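Local atomic coordinates of putative phytoene/squalene synthase YisP (Bacillus subtilis subsp. subtilis, PDB entry 3WE9), a protein that hydrolyses farnesyl diphosphate to farnesol and diphosphate, a step involved in biofilm formation, although it belongs to the phytoene/squalene synthase family. Residues H239-I248 with F260-L271. Numbering follows the deposited sequence.
Sequences HLHRAVLEKI and FALTETEVKQIL
K247 reaches from helix 228-250 to a capping box, T263 with E266, that opens the last helix, 264-271, of this all-helical squalene/phytoene synthase fold. With CG anti to the backbone N (chi1 -177°) and the rest of the chain extended, K247 carries NZ to two acceptors: E266 OE2 at 2.8 Å, on its syn lone pair in a salt bridge, and the carbonyl O of A261, also at 2.8 Å. Were K247 an alanine, the E266 carboxylate would probably lose its charge partner from helix 228-250 and the A261 carbonyl this donor.

Next in the chain, L262 brings its branched end against the helix, its side chain slanting across those of L240 and V244, with CD1 3.5 Å from L240 CD2 while CG rests on V244 CG2. The small A243 lets I270 come close, with CD1 3.7 Å from A243 CB. F260, at the start of 260-271, sets CB 3.7 Å from I248 CG1 and brings ring atom CD2 near I248 CA, a broad apolar group against the helix beside the loop residue S166, to which the F260 backbone is hydrogen-bonded. Further out, L240 CD2 meets V267 CG1 at 3.8 Å, and both residues also touch helix 27-33, so the apolar seam joins three helices.

The cap itself sets the carboxylate in place: E266 N donates to T263 OG1 at 3.0 Å, and T263 N returns a bond to E266 OE2, arriving on the anti side, 30° out of the carboxylate plane.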
ATOM      1  N   HIS A 239      11.371  -4.518  -0.067  1.00 21.71           N
ATOM      2  CA  HIS A 239      11.918  -5.337  -1.152  1.00 23.06           C
ATOM      3  C   HIS A 239      10.886  -5.704  -2.210  1.00 20.62           C
ATOM      4  O   HIS A 239      11.168  -5.654  -3.408  1.00 20.68           O
ATOM      5  CB  HIS A 239      12.522  -6.626  -0.585  1.00 27.24           C
ATOM      6  CG  HIS A 239      13.903  -6.459  -0.032  1.00 31.37           C
ATOM      7  ND1 HIS A 239      14.227  -5.479   0.882  1.00 34.86           N
ATOM      8  CD2 HIS A 239      15.046  -7.145  -0.269  1.00 33.03           C
ATOM      9  CE1 HIS A 239      15.510  -5.568   1.183  1.00 35.46           C
ATOM     10  NE2 HIS A 239      16.031  -6.571   0.499  1.00 35.06           N
ATOM     11  N   LEU A 240       9.692  -6.078  -1.764  1.00 19.03           N
ATOM     12  CA  LEU A 240       8.625  -6.481  -2.670  1.00 18.94           C
ATOM     13  C   LEU A 240       8.161  -5.370  -3.604  1.00 18.68           C
ATOM     14  O   LEU A 240       7.967  -5.599  -4.796  1.00 17.84           O
ATOM     15  CB  LEU A 240       7.424  -7.008  -1.876  1.00 20.38           C
ATOM     16  CG  LEU A 240       7.646  -8.343  -1.151  1.00 24.16           C
ATOM     17  CD1 LEU A 240       6.458  -8.651  -0.244  1.00 23.04           C
ATOM     18  CD2 LEU A 240       7.841  -9.450  -2.182  1.00 20.80           C
ATOM     19  N   HIS A 241       7.986  -4.169  -3.063  1.00 16.53           N
ATOM     20  CA  HIS A 241       7.514  -3.056  -3.878  1.00 17.83           C
ATOM     21  C   HIS A 241       8.586  -2.477  -4.780  1.00 18.22           C
ATOM     22  O   HIS A 241       8.279  -1.947  -5.845  1.00 16.81           O
ATOM     23  CB  HIS A 241       6.852  -2.021  -2.970  1.00 16.41           C
ATOM     24  CG  HIS A 241       5.600  -2.541  -2.339  1.00 14.49           C
ATOM     25  ND1 HIS A 241       4.412  -2.642  -3.031  1.00 17.20           N
ATOM     26  CD2 HIS A 241       5.387  -3.139  -1.143  1.00 12.24           C
ATOM     27  CE1 HIS A 241       3.523  -3.281  -2.293  1.00 13.78           C
ATOM     28  NE2 HIS A 241       4.090  -3.596  -1.143  1.00 17.97           N
ATOM     29  N   ARG A 242       9.848  -2.593  -4.376  1.00 20.31           N
ATOM     30  CA  ARG A 242      10.923  -2.140  -5.248  1.00 20.39           C
ATOM     31  C   ARG A 242      10.954  -3.120  -6.420  1.00 19.84           C
ATOM     32  O   ARG A 242      11.104  -2.726  -7.578  1.00 20.35           O
ATOM     33  CB  ARG A 242      12.280  -2.166  -4.535  1.00 22.57           C
ATOM     34  CG  ARG A 242      12.615  -0.884  -3.804  1.00 28.48           C
ATOM     35  CD  ARG A 242      14.093  -0.813  -3.452  1.00 32.55           C
ATOM     36  NE  ARG A 242      14.433   0.462  -2.827  1.00 37.32           N
ATOM     37  CZ  ARG A 242      14.533   0.654  -1.514  1.00 38.50           C
ATOM     38  NH1 ARG A 242      14.320  -0.353  -0.673  1.00 39.30           N
ATOM     39  NH2 ARG A 242      14.848   1.856  -1.045  1.00 34.66           N
ATOM     40  N   ALA A 243      10.798  -4.404  -6.104  1.00 18.02           N
ATOM     41  CA  ALA A 243      10.805  -5.457  -7.112  1.00 18.46           C
ATOM     42  C   ALA A 243       9.658  -5.276  -8.107  1.00 18.34           C
ATOM     43  O   ALA A 243       9.801  -5.581  -9.291  1.00 17.12           O
ATOM     44  CB  ALA A 243      10.710  -6.824  -6.443  1.00 19.30           C
ATOM     45  N   VAL A 244       8.516  -4.795  -7.623  1.00 16.39           N
ATOM     46  CA  VAL A 244       7.377  -4.565  -8.499  1.00 17.56           C
ATOM     47  C   VAL A 244       7.745  -3.530  -9.566  1.00 16.48           C
ATOM     48  O   VAL A 244       7.476  -3.721 -10.754  1.00 16.76           O
ATOM     49  CB  VAL A 244       6.144  -4.065  -7.698  1.00 17.76           C
ATOM     50  CG1 VAL A 244       5.042  -3.605  -8.662  1.00 19.73           C
ATOM     51  CG2 VAL A 244       5.610  -5.181  -6.815  1.00 19.38           C
ATOM     52  N   LEU A 245       8.365  -2.435  -9.136  1.00 16.04           N
ATOM     53  CA  LEU A 245       8.780  -1.382 -10.057  1.00 16.28           C
ATOM     54  C   LEU A 245       9.793  -1.919 -11.066  1.00 18.33           C
ATOM     55  O   LEU A 245       9.757  -1.573 -12.251  1.00 15.22           O
ATOM     56  CB  LEU A 245       9.389  -0.208  -9.282  1.00 17.36           C
ATOM     57  CG  LEU A 245       8.399   0.562  -8.399  1.00 16.66           C
ATOM     58  CD1 LEU A 245       9.138   1.558  -7.530  1.00 17.63           C
ATOM     59  CD2 LEU A 245       7.369   1.261  -9.281  1.00 20.27           C
ATOM     60  N   GLU A 246      10.703  -2.770 -10.599  1.00 19.00           N
ATOM     61  CA  GLU A 246      11.702  -3.339 -11.499  1.00 21.58           C
ATOM     62  C   GLU A 246      11.049  -4.270 -12.527  1.00 19.79           C
ATOM     63  O   GLU A 246      11.434  -4.274 -13.700  1.00 20.12           O
ATOM     64  CB  GLU A 246      12.769  -4.088 -10.694  1.00 23.99           C
ATOM     65  CG  GLU A 246      13.571  -3.187  -9.763  1.00 30.95           C
ATOM     66  CD  GLU A 246      14.476  -2.201 -10.504  1.00 37.51           C
ATOM     67  OE1 GLU A 246      13.972  -1.400 -11.326  1.00 37.31           O
ATOM     68  OE2 GLU A 246      15.705  -2.228 -10.260  1.00 41.55           O
ATOM     69  N   LYS A 247      10.050  -5.037 -12.100  1.00 19.66           N
ATOM     70  CA  LYS A 247       9.359  -5.954 -13.006  1.00 20.44           C
ATOM     71  C   LYS A 247       8.641  -5.173 -14.099  1.00 20.49           C
ATOM     72  O   LYS A 247       8.666  -5.546 -15.276  1.00 18.45           O
ATOM     73  CB  LYS A 247       8.342  -6.814 -12.243  1.00 19.97           C
ATOM     74  CG  LYS A 247       7.643  -7.852 -13.129  1.00 21.43           C
ATOM     75  CD  LYS A 247       6.719  -8.779 -12.346  1.00 23.54           C
ATOM     76  CE  LYS A 247       6.101  -9.831 -13.270  1.00 25.79           C
ATOM     77  NZ  LYS A 247       5.227 -10.795 -12.547  1.00 24.96           N
ATOM     78  N   ILE A 248       7.988  -4.087 -13.702  1.00 18.79           N
ATOM     79  CA  ILE A 248       7.269  -3.249 -14.651  1.00 17.58           C
ATOM     80  C   ILE A 248       8.250  -2.736 -15.706  1.00 18.09           C
ATOM     81  O   ILE A 248       7.953  -2.746 -16.901  1.00 18.06           O
ATOM     82  CB  ILE A 248       6.589  -2.058 -13.921  1.00 17.46           C
ATOM     83  CG1 ILE A 248       5.522  -2.599 -12.957  1.00 15.92           C
ATOM     84  CG2 ILE A 248       5.969  -1.099 -14.940  1.00 15.23           C
ATOM     85  CD1 ILE A 248       4.871  -1.546 -12.064  1.00 15.48           C
ATOM     86  N   PHE A 260       0.445  -5.368 -13.221  1.00 27.35           N
ATOM     87  CA  PHE A 260       1.645  -6.040 -12.740  1.00 28.16           C
ATOM     88  C   PHE A 260       1.635  -6.411 -11.273  1.00 26.86           C
ATOM     89  O   PHE A 260       1.267  -5.612 -10.424  1.00 25.41           O
ATOM     90  CB  PHE A 260       2.877  -5.189 -13.034  1.00 29.82           C
ATOM     91  CG  PHE A 260       3.277  -5.206 -14.470  1.00 32.29           C
ATOM     92  CD1 PHE A 260       2.418  -4.718 -15.449  1.00 31.39           C
ATOM     93  CD2 PHE A 260       4.491  -5.757 -14.854  1.00 35.11           C
ATOM     94  CE1 PHE A 260       2.759  -4.779 -16.792  1.00 31.66           C
ATOM     95  CE2 PHE A 260       4.838  -5.821 -16.190  1.00 35.04           C
ATOM     96  CZ  PHE A 260       3.967  -5.332 -17.166  1.00 34.73           C
ATOM     97  N   ALA A 261       2.052  -7.641 -10.992  1.00 26.60           N
ATOM     98  CA  ALA A 261       2.127  -8.152  -9.632  1.00 27.22           C
ATOM     99  C   ALA A 261       3.172  -9.261  -9.602  1.00 28.29           C
ATOM    100  O   ALA A 261       3.411  -9.922 -10.615  1.00 27.48           O
ATOM    101  CB  ALA A 261       0.769  -8.692  -9.193  1.00 27.33           C
ATOM    102  N   LEU A 262       3.800  -9.458  -8.450  1.00 27.32           N
ATOM    103  CA  LEU A 262       4.809 -10.502  -8.316  1.00 28.73           C
ATOM    104  C   LEU A 262       4.117 -11.856  -8.194  1.00 30.51           C
ATOM    105  O   LEU A 262       3.085 -11.972  -7.528  1.00 30.83           O
ATOM    106  CB  LEU A 262       5.669 -10.259  -7.073  1.00 26.99           C
ATOM    107  CG  LEU A 262       6.417  -8.926  -6.948  1.00 25.89           C
ATOM    108  CD1 LEU A 262       7.035  -8.834  -5.553  1.00 24.09           C
ATOM    109  CD2 LEU A 262       7.490  -8.809  -8.031  1.00 23.22           C
ATOM    110  N   THR A 263       4.672 -12.874  -8.846  1.00 30.91           N
ATOM    111  CA  THR A 263       4.094 -14.215  -8.769  1.00 32.95           C
ATOM    112  C   THR A 263       4.564 -14.841  -7.460  1.00 32.24           C
ATOM    113  O   THR A 263       5.472 -14.318  -6.818  1.00 31.73           O
ATOM    114  CB  THR A 263       4.576 -15.103  -9.933  1.00 31.70           C
ATOM    115  OG1 THR A 263       5.997 -15.273  -9.838  1.00 31.54           O
ATOM    116  CG2 THR A 263       4.231 -14.464 -11.270  1.00 32.55           C
ATOM    117  N   GLU A 264       3.953 -15.955  -7.066  1.00 35.38           N
ATOM    118  CA  GLU A 264       4.353 -16.629  -5.832  1.00 37.92           C
ATOM    119  C   GLU A 264       5.845 -16.935  -5.912  1.00 36.94           C
ATOM    120  O   GLU A 264       6.593 -16.718  -4.957  1.00 37.23           O
ATOM    121  CB  GLU A 264       3.581 -17.941  -5.643  1.00 41.98           C
ATOM    122  CG  GLU A 264       2.061 -17.799  -5.596  1.00 46.99           C
ATOM    123  CD  GLU A 264       1.369 -19.079  -5.150  1.00 49.88           C
ATOM    124  OE1 GLU A 264       1.655 -20.149  -5.730  1.00 51.15           O
ATOM    125  OE2 GLU A 264       0.535 -19.015  -4.221  1.00 51.51           O
ATOM    126  N   THR A 265       6.270 -17.434  -7.069  1.00 36.54           N
ATOM    127  CA  THR A 265       7.669 -17.773  -7.293  1.00 35.21           C
ATOM    128  C   THR A 265       8.546 -16.546  -7.111  1.00 34.47           C
ATOM    129  O   THR A 265       9.581 -16.609  -6.447  1.00 34.40           O
ATOM    130  CB  THR A 265       7.889 -18.338  -8.720  1.00 36.77           C
ATOM    131  OG1 THR A 265       7.095 -19.518  -8.895  1.00 37.17           O
ATOM    132  CG2 THR A 265       9.356 -18.697  -8.936  1.00 36.86           C
ATOM    133  N   GLU A 266       8.131 -15.427  -7.696  1.00 33.12           N
ATOM    134  CA  GLU A 266       8.901 -14.195  -7.584  1.00 31.53           C
ATOM    135  C   GLU A 266       9.023 -13.699  -6.147  1.00 30.65           C
ATOM    136  O   GLU A 266      10.109 -13.316  -5.710  1.00 29.33           O
ATOM    137  CB  GLU A 266       8.288 -13.113  -8.477  1.00 30.82           C
ATOM    138  CG  GLU A 266       8.636 -13.296  -9.948  1.00 32.64           C
ATOM    139  CD  GLU A 266       7.861 -12.376 -10.871  1.00 33.21           C
ATOM    140  OE1 GLU A 266       8.303 -12.197 -12.025  1.00 36.06           O
ATOM    141  OE2 GLU A 266       6.813 -11.840 -10.456  1.00 32.99           O
ATOM    142  N   VAL A 267       7.914 -13.711  -5.414  1.00 30.55           N
ATOM    143  CA  VAL A 267       7.924 -13.259  -4.025  1.00 31.58           C
ATOM    144  C   VAL A 267       8.923 -14.102  -3.237  1.00 32.94           C
ATOM    145  O   VAL A 267       9.744 -13.583  -2.478  1.00 32.07           O
ATOM    146  CB  VAL A 267       6.522 -13.400  -3.377  1.00 31.07           C
ATOM    147  CG1 VAL A 267       6.582 -13.012  -1.908  1.00 29.49           C
ATOM    148  CG2 VAL A 267       5.512 -12.526  -4.116  1.00 29.61           C
ATOM    149  N   LYS A 268       8.850 -15.411  -3.439  1.00 34.74           N
ATOM    150  CA  LYS A 268       9.740 -16.344  -2.771  1.00 36.76           C
ATOM    151  C   LYS A 268      11.209 -15.978  -3.001  1.00 37.23           C
ATOM    152  O   LYS A 268      11.994 -15.924  -2.056  1.00 37.71           O
ATOM    153  CB  LYS A 268       9.439 -17.757  -3.270  1.00 39.65           C
ATOM    154  CG  LYS A 268      10.212 -18.865  -2.596  1.00 41.73           C
ATOM    155  CD  LYS A 268       9.534 -20.190  -2.895  1.00 45.37           C
ATOM    156  CE  LYS A 268      10.447 -21.372  -2.657  1.00 47.44           C
ATOM    157  NZ  LYS A 268       9.731 -22.651  -2.937  1.00 48.75           N
ATOM    158  N   GLN A 269      11.581 -15.710  -4.250  1.00 37.87           N
ATOM    159  CA  GLN A 269      12.965 -15.348  -4.554  1.00 38.53           C
ATOM    160  C   GLN A 269      13.358 -14.045  -3.867  1.00 38.55           C
ATOM    161  O   GLN A 269      14.392 -13.962  -3.201  1.00 37.20           O
ATOM    162  CB  GLN A 269      13.171 -15.195  -6.063  1.00 40.71           C
ATOM    163  CG  GLN A 269      14.581 -14.736  -6.435  1.00 43.82           C
ATOM    164  CD  GLN A 269      15.655 -15.746  -6.042  1.00 46.34           C
ATOM    165  OE1 GLN A 269      16.844 -15.424  -6.006  1.00 47.93           O
ATOM    166  NE2 GLN A 269      15.239 -16.977  -5.754  1.00 45.58           N
ATOM    167  N   ILE A 270      12.527 -13.023  -4.046  1.00 38.58           N
ATOM    168  CA  ILE A 270      12.778 -11.722  -3.442  1.00 37.42           C
ATOM    169  C   ILE A 270      12.988 -11.882  -1.943  1.00 37.42           C
ATOM    170  O   ILE A 270      13.885 -11.269  -1.359  1.00 36.27           O
ATOM    171  CB  ILE A 270      11.579 -10.761  -3.642  1.00 38.08           C
ATOM    172  CG1 ILE A 270      11.240 -10.624  -5.130  1.00 38.86           C
ATOM    173  CG2 ILE A 270      11.897  -9.403  -3.019  1.00 37.52           C
ATOM    174  CD1 ILE A 270      12.352 -10.056  -5.977  1.00 37.76           C
ATOM    175  N   LEU A 271      12.151 -12.719  -1.331  1.00 38.14           N
ATOM    176  CA  LEU A 271      12.204 -12.946   0.108  1.00 40.45           C
ATOM    177  C   LEU A 271      13.182 -14.019   0.575  1.00 44.04           C
ATOM    178  O   LEU A 271      13.309 -14.252   1.776  1.00 43.60           O
ATOM    179  CB  LEU A 271      10.802 -13.271   0.636  1.00 38.35           C
ATOM    180  CG  LEU A 271       9.715 -12.228   0.338  1.00 36.81           C
ATOM    181  CD1 LEU A 271       8.431 -12.633   1.029  1.00 35.34           C
ATOM    182  CD2 LEU A 271      10.159 -10.851   0.805  1.00 34.00           C
TER
HETATM  183  O   HOH W   1       2.335  -9.418 -13.683  1.00 29.24           O